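PDB 2X49: invasion protein INVA from Salmonella enterica, which belongs to the type III secretion export apparatus of the inner membrane and is involved in invasion of the intestinal epithelium, its C-terminal domain being described here. Local coordinates for residues 39-44 against 189-194; 145-150 against 176-181; 199-204 against 216-221. All blocks are in the same frame, centred on the assembly; numbering follows the deposited sequence.

In the fold
All three contacts lie in or beside the helices of the C-terminal domain. Contact 2 is enclosed along the chain between the segments of contact 1, their centres about 11 Å apart. V41 CG1 lies 3.5 Å from F145 CE1 and V191 CG1 3.9 Å from L181 CD2. Contact 3 follows in the chain, its centre about 16 Å from that of contact 2 and about 17 Å from that of contact 1. Contacts 2 and 3 meet where helix 174-185 packs I177 on L201 of helix 194-204 and V180 on I218 of helix 211-221. The calcium ligands N93 and E111 lie in none of the segments; a mercury ion is about 12 Å from the Y39 side chain.

Contact 1. Residues 39-44 against 189-194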
loop_
_atom_site.group_PDB
_atom_site.type_symbol
_atom_site.label_atom_id
_atom_site.label_comp_id
_atom_site.label_asym_id
_atom_site.label_seq_id
_atom_site.Cartn_x
_atom_site.Cartn_y
_atom_site.Cartn_z
ATOM N N TYR A 39 0.926 -2.665 -10.378
ATOM C CA TYR A 39 -0.114 -1.636 -10.159
ATOM C C TYR A 39 -0.816 -1.121 -11.413
ATOM O O TYR A 39 -1.890 -0.476 -11.311
ATOM C CB TYR A 39 0.462 -0.447 -9.359
ATOM C CG TYR A 39 0.845 -0.838 -7.969
ATOM C CD1 TYR A 39 -0.113 -1.042 -6.983
ATOM C CD2 TYR A 39 2.170 -1.101 -7.656
ATOM C CE1 TYR A 39 0.227 -1.471 -5.734
ATOM C CE2 TYR A 39 2.533 -1.530 -6.370
ATOM C CZ TYR A 39 1.564 -1.687 -5.425
ATOM O OH TYR A 39 1.939 -2.124 -4.195
ATOM N N GLY A 40 -0.240 -1.370 -12.564
ATOM C CA GLY A 40 -0.854 -1.028 -13.838
ATOM C C GLY A 40 -0.662 0.378 -14.316
ATOM O O GLY A 40 -1.294 0.809 -15.281
ATOM N N VAL A 41 0.220 1.076 -13.644
ATOM C CA VAL A 41 0.575 2.453 -14.056
ATOM C C VAL A 41 2.075 2.654 -14.074
ATOM O O VAL A 41 2.862 1.932 -13.465
ATOM C CB VAL A 41 -0.141 3.530 -13.224
ATOM C CG1 VAL A 41 -1.704 3.337 -13.301
ATOM C CG2 VAL A 41 0.338 3.461 -11.799
ATOM N N ARG A 42 2.458 3.679 -14.797
ATOM C CA ARG A 42 3.871 3.948 -15.063
ATOM C C ARG A 42 4.408 4.979 -14.105
ATOM O O ARG A 42 3.751 5.977 -13.806
ATOM C CB ARG A 42 4.052 4.475 -16.457
ATOM C CG ARG A 42 3.448 3.679 -17.560
ATOM C CD ARG A 42 4.424 2.661 -18.000
ATOM N NE ARG A 42 4.030 2.004 -19.252
ATOM C CZ ARG A 42 4.711 0.977 -19.748
ATOM N NH1 ARG A 42 5.787 0.592 -19.123
ATOM N NH2 ARG A 42 4.331 0.364 -20.844
ATOM N N LEU A 43 5.588 4.684 -13.571
ATOM C CA LEU A 43 6.308 5.725 -12.807
ATOM C C LEU A 43 7.073 6.686 -13.681
ATOM O O LEU A 43 7.382 6.381 -14.815
ATOM C CB LEU A 43 7.292 5.067 -11.807
ATOM C CG LEU A 43 6.740 4.125 -10.729
ATOM C CD1 LEU A 43 7.868 3.345 -9.993
ATOM C CD2 LEU A 43 5.981 4.937 -9.741
ATOM N N PRO A 44 7.415 7.867 -13.135
ATOM C CA PRO A 44 8.376 8.719 -13.808
ATOM C C PRO A 44 9.739 8.069 -13.847
ATOM O O PRO A 44 9.965 7.027 -13.241
ATOM C CB PRO A 44 8.496 9.925 -12.865
ATOM C CG PRO A 44 7.255 9.876 -12.026
ATOM C CD PRO A 44 6.992 8.444 -11.847
ATOM N N VAL A 189 -4.248 -0.725 -4.157
ATOM C CA VAL A 189 -5.064 -1.588 -5.055
ATOM C C VAL A 189 -4.645 -1.375 -6.504
ATOM O O VAL A 189 -4.560 -0.213 -6.981
ATOM C CB VAL A 189 -6.559 -1.288 -4.901
ATOM C CG1 VAL A 189 -7.340 -2.157 -5.871
ATOM C CG2 VAL A 189 -6.947 -1.508 -3.446
ATOM N N SER A 190 -4.290 -2.455 -7.192
ATOM C CA SER A 190 -3.850 -2.370 -8.575
ATOM C C SER A 190 -4.973 -1.997 -9.519
ATOM O O SER A 190 -6.128 -2.402 -9.306
ATOM C CB SER A 190 -3.264 -3.732 -9.066
ATOM O OG SER A 190 -2.900 -3.738 -10.411
ATOM N N VAL A 191 -4.616 -1.275 -10.553
ATOM C CA VAL A 191 -5.556 -0.932 -11.641
ATOM C C VAL A 191 -5.247 -1.620 -12.947
ATOM O O VAL A 191 -5.719 -1.238 -14.022
ATOM C CB VAL A 191 -5.743 0.570 -11.822
ATOM C CG1 VAL A 191 -6.345 1.163 -10.535
ATOM C CG2 VAL A 191 -4.453 1.290 -12.237
ATOM N N ARG A 192 -4.410 -2.641 -12.858
ATOM C CA ARG A 192 -4.079 -3.450 -14.040
ATOM C C ARG A 192 -5.296 -4.059 -14.745
ATOM O O ARG A 192 -5.342 -4.117 -15.955
ATOM C CB ARG A 192 -3.085 -4.575 -13.705
ATOM C CG ARG A 192 -2.730 -5.391 -14.923
ATOM C CD ARG A 192 -1.427 -6.145 -14.744
ATOM N NE ARG A 192 -0.289 -5.283 -15.072
ATOM C CZ ARG A 192 0.041 -4.919 -16.295
ATOM N NH1 ARG A 192 -0.634 -5.405 -17.325
ATOM N NH2 ARG A 192 1.070 -4.093 -16.506
ATOM N N ASN A 193 -6.251 -4.509 -13.945
ATOM C CA ASN A 193 -7.458 -5.144 -14.517
ATOM C C ASN A 193 -8.523 -4.109 -14.836
ATOM O O ASN A 193 -9.564 -4.022 -14.174
ATOM C CB ASN A 193 -8.011 -6.208 -13.597
ATOM C CG ASN A 193 -8.894 -7.174 -14.336
ATOM O OD1 ASN A 193 -9.411 -6.867 -15.439
ATOM N ND2 ASN A 193 -9.045 -8.379 -13.774
ATOM N N MET A 194 -8.203 -3.316 -15.837
ATOM C CA MET A 194 -9.015 -2.174 -16.198
ATOM C C MET A 194 -10.370 -2.622 -16.670
ATOM O O MET A 194 -11.356 -1.951 -16.406
ATOM C CB MET A 194 -8.324 -1.301 -17.242
ATOM C CG MET A 194 -8.921 0.107 -17.320
ATOM S SD MET A 194 -8.665 1.036 -15.775
ATOM C CE MET A 194 -6.930 1.478 -15.932
HETATM O O HOH W 1 -3.895 -0.699 -16.172
#
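The Y39 ring is met at a slant by CA of S190, and the guanidinium of R192 is likewise tilted towards CA of G40. Outside the two segments the Y39 ring also meets that of F35 and its OH bonds to K229, while the R192 guanidinium makes a cation-pi contact with F36. NE and NH2 of R192 take the carbonyl oxygens of I37 and F36 in the last turn of helix 27-39; the arginine chain bends at its third torsion on the way there.

Between the flat groups the backbones join. V191 N donates to Y39 O at 2.9 Å with an N-H...O angle of 162°, yet the donor sits 44° out of the carbonyl plane. V191 CG2 also lies 3.2 Å from Y39 O, and 3.6 Å from V41 CG1, the two valines meeting at a slant. S190 OG, held anti to its own N (chi1 176°), lies 3.5 Å from Y39 C and accepts from R192 N at 3.1 Å, an ST turn. G40, the residue at which the helix ends with positive phi, has its CA 4.0 Å from R192 N. A water donates to both G40 O and V191 O.

The evidence points to a helix C-terminus held by the loop before helix 194-204. V191 N and the R192 guanidinium engage the carbonyls of Y39, I37 and F36, with a weak bond from S190 OG to that of D38, and the arginine's charge probably complements the negative end of the helix dipole.

Contact 2. Residues 145-150 against 176-181; sequences FGIQET and RISEVL
S178 projects from helix 174-185 towards segment 145-150, and its hydroxyl faces that of T150: T150 OG1 and S178 OG are hydrogen-bonded at 3.0 Å. The S178 hydroxyl lies opposite its backbone N (chi1 -173°), which carries OG over the start of helix 147-158, where it comes 3.2 Å from G146 C. S178 CB sits close behind, 3.3 Å from T150 OG1. The other branch of T150, its CG2, extends anti to the backbone N and runs at a slant to I177, the methyls T150 CG2 and I177 CG2 being 3.8 Å apart.

The serine thus meets helix 147-158 at its first turn, where G146 is the N-cap. G146 N donates to E149 OE1 at 2.8 Å on the anti side of the carboxylate, 24° from its plane. This is the backbone-to-side-chain half of a capping box; as a glycine, the N-cap residue has no side chain for the return bond. T150 N closes the same turn by donating to G146 O at 2.9 Å.

Next along helix 174-185, L181 and the F145 ring slant across each other. F145 CE2 lies 4.0 Å from L181 CB, and F145 CZ is 4.1 Å from L181 CD1, the methyl that also reaches towards T150 OG1. F145 O accepts from Q182 NE2, a further tie to helix 174-185, and M153 touches both F145 and L181.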
loop_
_atom_site.group_PDB
_atom_site.type_symbol
_atom_site.label_atom_id
_atom_site.label_comp_id
_atom_site.label_asym_id
_atom_site.label_seq_id
_atom_site.Cartn_x
_atom_site.Cartn_y
_atom_site.Cartn_z
ATOM N N PHE A 145 0.298 10.624 -11.488
ATOM C CA PHE A 145 -0.869 10.005 -12.204
ATOM C C PHE A 145 -2.107 10.884 -12.133
ATOM O O PHE A 145 -2.515 11.316 -11.055
ATOM C CB PHE A 145 -1.186 8.637 -11.578
ATOM C CG PHE A 145 -2.316 7.916 -12.239
ATOM C CD1 PHE A 145 -2.089 7.069 -13.308
ATOM C CD2 PHE A 145 -3.633 8.110 -11.795
ATOM C CE1 PHE A 145 -3.175 6.413 -13.928
ATOM C CE2 PHE A 145 -4.694 7.482 -12.439
ATOM C CZ PHE A 145 -4.463 6.649 -13.499
ATOM N N GLY A 146 -2.705 11.087 -13.297
ATOM C CA GLY A 146 -3.944 11.912 -13.458
ATOM C C GLY A 146 -4.773 11.637 -14.685
ATOM O O GLY A 146 -4.800 10.549 -15.220
ATOM N N ILE A 147 -5.413 12.683 -15.168
ATOM C CA ILE A 147 -6.395 12.539 -16.250
ATOM C C ILE A 147 -5.771 12.077 -17.551
ATOM O O ILE A 147 -6.363 11.334 -18.326
ATOM C CB ILE A 147 -7.148 13.879 -16.533
ATOM C CG1 ILE A 147 -8.064 14.206 -15.369
ATOM C CG2 ILE A 147 -7.910 13.768 -17.806
ATOM C CD1 ILE A 147 -9.160 13.189 -15.168
ATOM N N GLN A 148 -4.574 12.568 -17.810
ATOM C CA GLN A 148 -3.894 12.235 -19.072
ATOM C C GLN A 148 -3.590 10.755 -19.103
ATOM O O GLN A 148 -3.798 10.096 -20.110
ATOM C CB GLN A 148 -2.619 13.064 -19.354
ATOM C CG GLN A 148 -2.891 14.516 -19.678
ATOM C CD GLN A 148 -4.062 14.734 -20.608
ATOM O OE1 GLN A 148 -5.108 15.214 -20.170
ATOM N NE2 GLN A 148 -3.888 14.445 -21.904
ATOM N N GLU A 149 -3.121 10.234 -17.964
ATOM C CA GLU A 149 -2.804 8.797 -17.851
ATOM C C GLU A 149 -4.078 7.964 -17.935
ATOM O O GLU A 149 -4.154 6.923 -18.596
ATOM C CB GLU A 149 -2.067 8.510 -16.562
ATOM C CG GLU A 149 -0.650 9.007 -16.521
ATOM C CD GLU A 149 -0.505 10.526 -16.448
ATOM O OE1 GLU A 149 -1.316 11.209 -15.747
ATOM O OE2 GLU A 149 0.440 11.035 -17.091
ATOM N N THR A 150 -5.102 8.453 -17.272
ATOM C CA THR A 150 -6.410 7.766 -17.309
ATOM C C THR A 150 -6.960 7.706 -18.740
ATOM O O THR A 150 -7.453 6.693 -19.234
ATOM C CB THR A 150 -7.412 8.479 -16.371
ATOM O OG1 THR A 150 -6.919 8.433 -15.033
ATOM C CG2 THR A 150 -8.827 7.878 -16.453
ATOM N N ARG A 176 -13.884 11.834 -13.358
ATOM C CA ARG A 176 -14.456 10.980 -12.309
ATOM C C ARG A 176 -13.783 9.614 -12.296
ATOM O O ARG A 176 -13.419 9.105 -11.255
ATOM C CB ARG A 176 -15.991 10.851 -12.487
ATOM C CG ARG A 176 -16.644 9.896 -11.594
ATOM C CD ARG A 176 -16.388 10.079 -10.154
ATOM N NE ARG A 176 -16.562 11.431 -9.676
ATOM C CZ ARG A 176 -17.675 11.912 -9.150
ATOM N NH1 ARG A 176 -18.748 11.149 -9.035
ATOM N NH2 ARG A 176 -17.700 13.161 -8.734
ATOM N N ILE A 177 -13.542 9.097 -13.488
ATOM C CA ILE A 177 -12.847 7.806 -13.604
ATOM C C ILE A 177 -11.429 7.938 -12.989
ATOM O O ILE A 177 -10.961 7.058 -12.239
ATOM C CB ILE A 177 -12.800 7.296 -15.020
ATOM C CG1 ILE A 177 -14.239 6.977 -15.508
ATOM C CG2 ILE A 177 -11.872 6.039 -15.048
ATOM C CD1 ILE A 177 -14.309 6.815 -17.059
ATOM N N SER A 178 -10.783 9.051 -13.265
ATOM C CA SER A 178 -9.371 9.287 -12.863
ATOM C C SER A 178 -9.333 9.317 -11.343
ATOM O O SER A 178 -8.480 8.696 -10.679
ATOM C CB SER A 178 -8.789 10.566 -13.436
ATOM O OG SER A 178 -7.383 10.686 -13.178
ATOM N N GLU A 179 -10.344 9.973 -10.780
ATOM C CA GLU A 179 -10.492 10.030 -9.329
ATOM C C GLU A 179 -10.647 8.679 -8.661
ATOM O O GLU A 179 -10.012 8.357 -7.644
ATOM C CB GLU A 179 -11.616 10.981 -8.886
ATOM C CG GLU A 179 -11.259 12.380 -9.134
ATOM C CD GLU A 179 -12.433 13.333 -9.055
ATOM O OE1 GLU A 179 -13.563 12.887 -8.749
ATOM O OE2 GLU A 179 -12.221 14.547 -9.321
ATOM N N VAL A 180 -11.490 7.850 -9.257
ATOM C CA VAL A 180 -11.681 6.445 -8.817
ATOM C C VAL A 180 -10.339 5.671 -8.813
ATOM O O VAL A 180 -9.897 5.049 -7.838
ATOM C CB VAL A 180 -12.719 5.711 -9.634
ATOM C CG1 VAL A 180 -12.717 4.234 -9.312
ATOM C CG2 VAL A 180 -14.084 6.334 -9.353
ATOM N N LEU A 181 -9.641 5.794 -9.898
ATOM C CA LEU A 181 -8.363 5.060 -10.075
ATOM C C LEU A 181 -7.317 5.503 -9.049
ATOM O O LEU A 181 -6.595 4.673 -8.472
ATOM C CB LEU A 181 -7.851 5.220 -11.520
ATOM C CG LEU A 181 -8.685 4.624 -12.687
ATOM C CD1 LEU A 181 -7.964 4.642 -14.071
ATOM C CD2 LEU A 181 -9.086 3.190 -12.388
#

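Contact 3. Residues 199-204 against 216-221; sequences EALALW and EHIRGA
W204 points from the end of helix 194-204 at H217, and its atoms meet the second helix in order. CB lies 4.4 Å from I218 CD1. At the indole, H217 CB covers the five-membered ring: it lies 3.6 Å from the centroid of that ring, 11° off its normal, a CH-pi contact over the face. Farther out, CE3 is met by H217 CG and CZ3 by the imidazole atoms ND1 and CE1. At the tip, W204 CH2 lies 3.4 Å from H217 ND1. The two rings form an offset stack, the imidazole and the six-membered ring having centroids 3.8 Å apart and planes at 6°. L203 CG lies over the opposite indole face, offset toward the rim. A bound di(hydroxyethyl)ether, probably from the crystallisation liquor, is about 3 Å from the H217 side chain.

Closer to the buried side, I218 CD1 fits against A200, 3.7 Å from its CB, and the I218 side chain crosses that of L201 at about a right angle, CD1 meeting L201 CD2. A200 CB and A221 CB are only 3.3 Å apart, tighter than usual van der Waals contact.

The two helix segments approach to 9.5 Å between axes, with N-to-C directions at 133°. Two consecutive helices joined by six residues and running obliquely antiparallel form a helical hairpin, packed here through A200 and A221 and flanked by the W204-H217 stack.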
loop_
_atom_site.group_PDB
_atom_site.type_symbol
_atom_site.label_atom_id
_atom_site.label_comp_id
_atom_site.label_asym_id
_atom_site.label_seq_id
_atom_site.Cartn_x
_atom_site.Cartn_y
_atom_site.Cartn_z
ATOM N N GLU A 199 -16.166 -2.576 -15.919
ATOM C CA GLU A 199 -17.455 -3.298 -15.799
ATOM C C GLU A 199 -18.159 -2.862 -14.497
ATOM O O GLU A 199 -19.381 -2.677 -14.438
ATOM C CB GLU A 199 -17.284 -4.818 -15.832
ATOM C CG GLU A 199 -16.967 -5.325 -17.189
ATOM C CD GLU A 199 -16.630 -6.821 -17.207
ATOM O OE1 GLU A 199 -16.422 -7.388 -16.094
ATOM O OE2 GLU A 199 -16.565 -7.410 -18.315
ATOM N N ALA A 200 -17.371 -2.663 -13.460
ATOM C CA ALA A 200 -17.940 -2.258 -12.159
ATOM C C ALA A 200 -18.416 -0.820 -12.167
ATOM O O ALA A 200 -19.460 -0.488 -11.603
ATOM C CB ALA A 200 -16.927 -2.510 -10.985
ATOM N N LEU A 201 -17.750 -0.001 -12.944
ATOM C CA LEU A 201 -18.197 1.396 -13.101
ATOM C C LEU A 201 -19.490 1.433 -13.893
ATOM O O LEU A 201 -20.385 2.241 -13.591
ATOM C CB LEU A 201 -17.152 2.262 -13.758
ATOM C CG LEU A 201 -16.007 2.670 -12.850
ATOM C CD1 LEU A 201 -14.799 3.175 -13.669
ATOM C CD2 LEU A 201 -16.491 3.722 -11.930
ATOM N N ALA A 202 -19.620 0.553 -14.890
ATOM C CA ALA A 202 -20.823 0.557 -15.756
ATOM C C ALA A 202 -22.028 0.188 -14.924
ATOM O O ALA A 202 -23.169 0.637 -15.204
ATOM C CB ALA A 202 -20.695 -0.402 -16.942
ATOM N N LEU A 203 -21.773 -0.607 -13.899
ATOM C CA LEU A 203 -22.827 -1.097 -12.969
ATOM C C LEU A 203 -23.201 -0.041 -11.936
ATOM O O LEU A 203 -24.408 0.206 -11.657
ATOM C CB LEU A 203 -22.414 -2.416 -12.296
ATOM C CG LEU A 203 -23.411 -3.100 -11.361
ATOM C CD1 LEU A 203 -24.672 -3.492 -12.147
ATOM C CD2 LEU A 203 -22.802 -4.318 -10.644
ATOM N N TRP A 204 -22.195 0.613 -11.387
ATOM C CA TRP A 204 -22.371 1.456 -10.204
ATOM C C TRP A 204 -22.464 2.937 -10.467
ATOM O O TRP A 204 -23.185 3.670 -9.785
ATOM C CB TRP A 204 -21.264 1.158 -9.178
ATOM C CG TRP A 204 -21.487 -0.151 -8.468
ATOM C CD1 TRP A 204 -20.772 -1.310 -8.671
ATOM C CD2 TRP A 204 -22.431 -0.445 -7.447
ATOM N NE1 TRP A 204 -21.223 -2.290 -7.852
ATOM C CE2 TRP A 204 -22.233 -1.792 -7.077
ATOM C CE3 TRP A 204 -23.408 0.297 -6.790
ATOM C CZ2 TRP A 204 -22.988 -2.411 -6.104
ATOM C CZ3 TRP A 204 -24.152 -0.337 -5.807
ATOM C CH2 TRP A 204 -23.941 -1.668 -5.489
ATOM N N GLU A 216 -15.968 2.697 -2.912
ATOM C CA GLU A 216 -16.206 1.558 -2.030
ATOM C C GLU A 216 -16.863 0.403 -2.809
ATOM O O GLU A 216 -16.622 -0.800 -2.562
ATOM C CB GLU A 216 -17.018 1.975 -0.797
ATOM C CG GLU A 216 -16.788 1.072 0.361
ATOM C CD GLU A 216 -15.342 1.086 0.922
ATOM O OE1 GLU A 216 -14.503 1.975 0.569
ATOM O OE2 GLU A 216 -15.049 0.209 1.763
ATOM N N HIS A 217 -17.796 0.764 -3.689
ATOM C CA HIS A 217 -18.466 -0.239 -4.485
ATOM C C HIS A 217 -17.512 -0.920 -5.463
ATOM O O HIS A 217 -17.585 -2.133 -5.723
ATOM C CB HIS A 217 -19.693 0.318 -5.224
ATOM C CG HIS A 217 -20.821 0.717 -4.325
ATOM N ND1 HIS A 217 -21.509 -0.187 -3.543
ATOM C CD2 HIS A 217 -21.427 1.916 -4.123
ATOM C CE1 HIS A 217 -22.452 0.440 -2.858
ATOM N NE2 HIS A 217 -22.438 1.716 -3.213
ATOM N N ILE A 218 -16.638 -0.107 -6.026
ATOM C CA ILE A 218 -15.635 -0.599 -6.989
ATOM C C ILE A 218 -14.687 -1.584 -6.277
ATOM O O ILE A 218 -14.391 -2.687 -6.758
ATOM C CB ILE A 218 -14.851 0.513 -7.710
ATOM C CG1 ILE A 218 -15.803 1.466 -8.462
ATOM C CG2 ILE A 218 -13.824 -0.078 -8.652
ATOM C CD1 ILE A 218 -16.862 0.777 -9.256
ATOM N N ARG A 219 -14.293 -1.194 -5.082
ATOM C CA ARG A 219 -13.400 -2.060 -4.250
ATOM C C ARG A 219 -14.088 -3.386 -4.070
ATOM O O ARG A 219 -13.512 -4.471 -4.154
ATOM C CB ARG A 219 -13.100 -1.454 -2.890
ATOM C CG ARG A 219 -12.112 -0.342 -2.900
ATOM C CD ARG A 219 -11.854 0.103 -1.504
ATOM N NE ARG A 219 -11.268 -0.926 -0.639
ATOM C CZ ARG A 219 -9.966 -0.994 -0.348
ATOM N NH1 ARG A 219 -9.111 -0.065 -0.833
ATOM N NH2 ARG A 219 -9.521 -1.972 0.450
ATOM N N GLY A 220 -15.373 -3.311 -3.782
ATOM C CA GLY A 220 -16.149 -4.552 -3.591
ATOM C C GLY A 220 -16.152 -5.477 -4.822
ATOM O O GLY A 220 -16.059 -6.713 -4.752
ATOM N N ALA A 221 -16.295 -4.850 -5.965
ATOM C CA ALA A 221 -16.341 -5.578 -7.229
ATOM C C ALA A 221 -15.008 -6.261 -7.469
ATOM O O ALA A 221 -14.912 -7.331 -8.055
ATOM C CB ALA A 221 -16.679 -4.655 -8.426
#